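Local coordinates for protein geobacter metallireducens SMUG1 (Geobacter metallireducens, PDB 5H9I) that belongs to the uracil-DNA glycosylase superfamily as a SMUG1-type member, with a parallel beta-sheet flanked by helices and a pocket holding xanthine, at residues A[49-59]-A[178-189]. Sequence-based numbering, arbitrary orientation.
Sequences GSPPKEVLFVG and VVLLRPRVVIGV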
# COMPACT_ATOMS: atom_id res chain seq x y z
N GLY A 49 -4.99 -9.71 -7.73
CA GLY A 49 -5.78 -9.65 -6.50
C GLY A 49 -6.99 -10.53 -6.57
O GLY A 49 -7.94 -10.24 -5.76
N SER A 50 -7.05 -11.62 -7.38
CA SER A 50 -8.20 -12.48 -7.32
C SER A 50 -8.28 -13.20 -5.97
O SER A 50 -7.31 -13.75 -5.46
CB SER A 50 -8.06 -13.54 -8.41
OG SER A 50 -8.18 -12.90 -9.59
N PRO A 51 -9.50 -13.31 -5.35
CA PRO A 51 -9.68 -14.07 -4.19
C PRO A 51 -9.72 -15.54 -4.39
O PRO A 51 -10.02 -15.96 -5.54
CB PRO A 51 -11.01 -13.58 -3.66
CG PRO A 51 -11.78 -13.19 -4.89
CD PRO A 51 -10.71 -12.60 -5.75
N PRO A 52 -9.47 -16.30 -3.35
CA PRO A 52 -9.13 -15.97 -1.98
C PRO A 52 -7.62 -15.87 -1.90
O PRO A 52 -6.91 -16.46 -2.71
CB PRO A 52 -9.68 -17.11 -1.16
CG PRO A 52 -9.51 -18.24 -2.11
CD PRO A 52 -9.71 -17.77 -3.48
N LYS A 53 -7.17 -15.19 -0.85
CA LYS A 53 -5.74 -15.20 -0.45
C LYS A 53 -5.64 -15.77 0.94
O LYS A 53 -6.57 -15.72 1.71
CB LYS A 53 -5.19 -13.75 -0.41
CG LYS A 53 -5.39 -12.98 -1.69
CD LYS A 53 -4.80 -13.59 -2.91
CE LYS A 53 -4.72 -12.61 -4.04
NZ LYS A 53 -4.56 -13.19 -5.39
N GLU A 54 -4.49 -16.35 1.25
CA GLU A 54 -4.24 -16.78 2.62
C GLU A 54 -3.71 -15.67 3.51
O GLU A 54 -3.98 -15.61 4.75
CB GLU A 54 -3.26 -17.94 2.62
CG GLU A 54 -3.80 -19.19 1.96
CD GLU A 54 -2.79 -20.35 2.06
OE1 GLU A 54 -3.13 -21.36 1.36
OE2 GLU A 54 -1.69 -20.24 2.76
N VAL A 55 -2.95 -14.72 2.95
CA VAL A 55 -2.24 -13.71 3.69
C VAL A 55 -2.32 -12.41 2.97
O VAL A 55 -2.02 -12.36 1.77
CB VAL A 55 -0.77 -14.06 3.91
CG1 VAL A 55 0.03 -13.02 4.62
CG2 VAL A 55 -0.63 -15.46 4.59
N LEU A 56 -2.62 -11.34 3.68
CA LEU A 56 -2.64 -9.94 3.19
C LEU A 56 -1.59 -9.10 3.85
O LEU A 56 -1.66 -8.99 5.08
CB LEU A 56 -3.99 -9.33 3.41
CG LEU A 56 -4.15 -7.90 2.99
CD1 LEU A 56 -3.97 -7.71 1.52
CD2 LEU A 56 -5.51 -7.36 3.39
N PHE A 57 -0.64 -8.54 3.14
CA PHE A 57 0.27 -7.57 3.64
C PHE A 57 -0.36 -6.21 3.49
O PHE A 57 -0.94 -5.92 2.43
CB PHE A 57 1.60 -7.63 2.86
CG PHE A 57 2.46 -8.78 3.15
CD1 PHE A 57 3.22 -8.92 4.31
CD2 PHE A 57 2.50 -9.85 2.24
CE1 PHE A 57 4.01 -10.02 4.52
CE2 PHE A 57 3.31 -10.93 2.44
CZ PHE A 57 4.06 -11.01 3.62
N VAL A 58 -0.23 -5.34 4.49
CA VAL A 58 -0.79 -4.03 4.49
C VAL A 58 0.27 -3.00 4.84
O VAL A 58 0.91 -3.06 5.90
CB VAL A 58 -1.94 -3.88 5.50
CG1 VAL A 58 -2.55 -2.53 5.53
CG2 VAL A 58 -2.93 -4.96 5.21
N GLY A 59 0.57 -2.11 3.88
CA GLY A 59 1.48 -0.97 4.14
C GLY A 59 0.70 0.20 4.68
O GLY A 59 -0.48 0.13 4.85
N VAL A 178 -10.70 -7.56 3.41
CA VAL A 178 -10.58 -8.82 4.14
C VAL A 178 -11.83 -9.71 3.93
O VAL A 178 -11.70 -10.94 3.79
CB VAL A 178 -10.30 -8.53 5.66
CG1 VAL A 178 -10.51 -9.77 6.53
CG2 VAL A 178 -8.89 -8.00 5.77
N VAL A 179 -13.00 -9.12 3.91
CA VAL A 179 -14.19 -9.94 3.63
C VAL A 179 -14.11 -10.53 2.21
O VAL A 179 -14.49 -11.68 2.02
CB VAL A 179 -15.47 -9.12 3.80
CG1 VAL A 179 -16.72 -9.86 3.21
CG2 VAL A 179 -15.63 -8.78 5.30
N LEU A 180 -13.57 -9.74 1.23
CA LEU A 180 -13.47 -10.34 -0.13
C LEU A 180 -12.39 -11.41 -0.26
O LEU A 180 -12.60 -12.49 -0.86
CB LEU A 180 -13.17 -9.23 -1.04
CG LEU A 180 -12.95 -9.62 -2.57
CD1 LEU A 180 -14.27 -10.02 -3.16
CD2 LEU A 180 -12.29 -8.53 -3.33
N LEU A 181 -11.17 -11.13 0.25
CA LEU A 181 -10.02 -12.00 0.01
C LEU A 181 -9.97 -13.15 0.95
O LEU A 181 -9.34 -14.14 0.69
CB LEU A 181 -8.71 -11.18 0.05
CG LEU A 181 -8.62 -10.07 -0.97
CD1 LEU A 181 -7.25 -9.46 -0.75
CD2 LEU A 181 -8.73 -10.48 -2.42
N ARG A 182 -10.59 -12.99 2.10
CA ARG A 182 -10.65 -14.04 3.10
C ARG A 182 -9.31 -14.57 3.64
O ARG A 182 -9.16 -15.72 3.79
CB ARG A 182 -11.53 -15.20 2.61
CG ARG A 182 -12.92 -14.74 2.16
CD ARG A 182 -13.86 -15.90 1.85
NE ARG A 182 -13.52 -16.61 0.62
CZ ARG A 182 -13.84 -16.20 -0.62
NH1 ARG A 182 -14.51 -15.07 -0.82
NH2 ARG A 182 -13.48 -16.91 -1.66
N PRO A 183 -8.37 -13.69 3.97
CA PRO A 183 -7.14 -14.22 4.44
C PRO A 183 -7.24 -14.80 5.87
O PRO A 183 -8.13 -14.36 6.61
CB PRO A 183 -6.24 -12.95 4.52
CG PRO A 183 -7.25 -11.84 4.74
CD PRO A 183 -8.48 -12.21 3.95
N ARG A 184 -6.34 -15.69 6.20
CA ARG A 184 -6.15 -16.19 7.54
C ARG A 184 -5.32 -15.21 8.40
O ARG A 184 -5.54 -15.14 9.53
CB ARG A 184 -5.48 -17.57 7.42
CG ARG A 184 -5.06 -18.31 8.66
CD ARG A 184 -4.30 -19.62 8.35
NE ARG A 184 -2.98 -19.47 7.72
CZ ARG A 184 -1.83 -19.23 8.35
NH1 ARG A 184 -1.77 -19.08 9.67
NH2 ARG A 184 -0.74 -19.13 7.65
N VAL A 185 -4.38 -14.47 7.79
CA VAL A 185 -3.47 -13.62 8.49
C VAL A 185 -3.32 -12.29 7.73
O VAL A 185 -3.25 -12.36 6.49
CB VAL A 185 -2.08 -14.27 8.63
CG1 VAL A 185 -1.18 -13.49 9.51
CG2 VAL A 185 -2.18 -15.69 9.11
N VAL A 186 -3.34 -11.21 8.46
CA VAL A 186 -3.10 -9.87 7.93
C VAL A 186 -1.86 -9.37 8.56
O VAL A 186 -1.75 -9.37 9.82
CB VAL A 186 -4.28 -8.98 8.15
CG1 VAL A 186 -4.05 -7.57 7.74
CG2 VAL A 186 -5.55 -9.57 7.46
N ILE A 187 -0.89 -8.90 7.80
CA ILE A 187 0.41 -8.54 8.31
C ILE A 187 0.63 -7.07 8.00
O ILE A 187 0.76 -6.73 6.79
CB ILE A 187 1.52 -9.39 7.64
CG1 ILE A 187 1.27 -10.88 7.83
CG2 ILE A 187 2.90 -8.94 8.10
CD1 ILE A 187 2.18 -11.85 7.21
N GLY A 188 0.78 -6.24 9.02
CA GLY A 188 1.20 -4.89 8.84
C GLY A 188 2.68 -4.82 8.48
O GLY A 188 3.50 -5.45 9.18
N VAL A 189 2.99 -4.02 7.51
CA VAL A 189 4.42 -3.75 7.20
C VAL A 189 4.74 -2.44 7.94
O VAL A 189 4.37 -1.34 7.53
CB VAL A 189 4.65 -3.63 5.73
CG1 VAL A 189 6.14 -3.35 5.43
CG2 VAL A 189 4.14 -4.86 4.99
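Leu56 and Ile187 lie at the tightly packed end of this contact, where strands 55-59 and 185-189 pair in parallel as the two central strands of the four-stranded sheet in this alpha/beta fold of the uracil-DNA glycosylase superfamily. Leu56 N donates to Val185 O and Leu56 O accepts from Ile187 N (2.8 Å); Val58 continues the ladder through Ile187 O and Val189 N. The valines and Ile187, branched at CB, place bulk near the backbone. On one face Ile187, with CG1 anti to its carbonyl carbon (chi1 -57°), runs alongside Phe57 and sets CD1 3.7 Å from ring atom CE1, while the same methyl lies 3.6 Å from Val55 CG1. On the other, Val58 CG2 meets Val186 CG1 at 3.8 Å under helix 191-201, and Leu56 extends CD2 to Val178 CG2 of helix 160-181. Gly59, ending its strand, touches the bound xanthine.

Toward the other end the contact opens to solvent round Pro51, Pro52 and Arg182, while Leu181, Lys53 and Pro183 stay buried. The branched apolar end of Leu181 suits this spot, its CD2 reaching Gly49 O and Pro51 CB; its carbonyl takes Lys53 N in plane on a lone pair. Lys53, bent at chi2 (-58°), is long enough to carry NZ to Ser50 O, Phe48 O and Phe132 O. Pro183, lacking an N-H, meets Lys53 O through CA. Where loop becomes strand, Glu54 O receives two N-H groups, Arg184 N at 2.8 Å, tilted 35° from the carbonyl plane, and Val185 N at 3.3 Å.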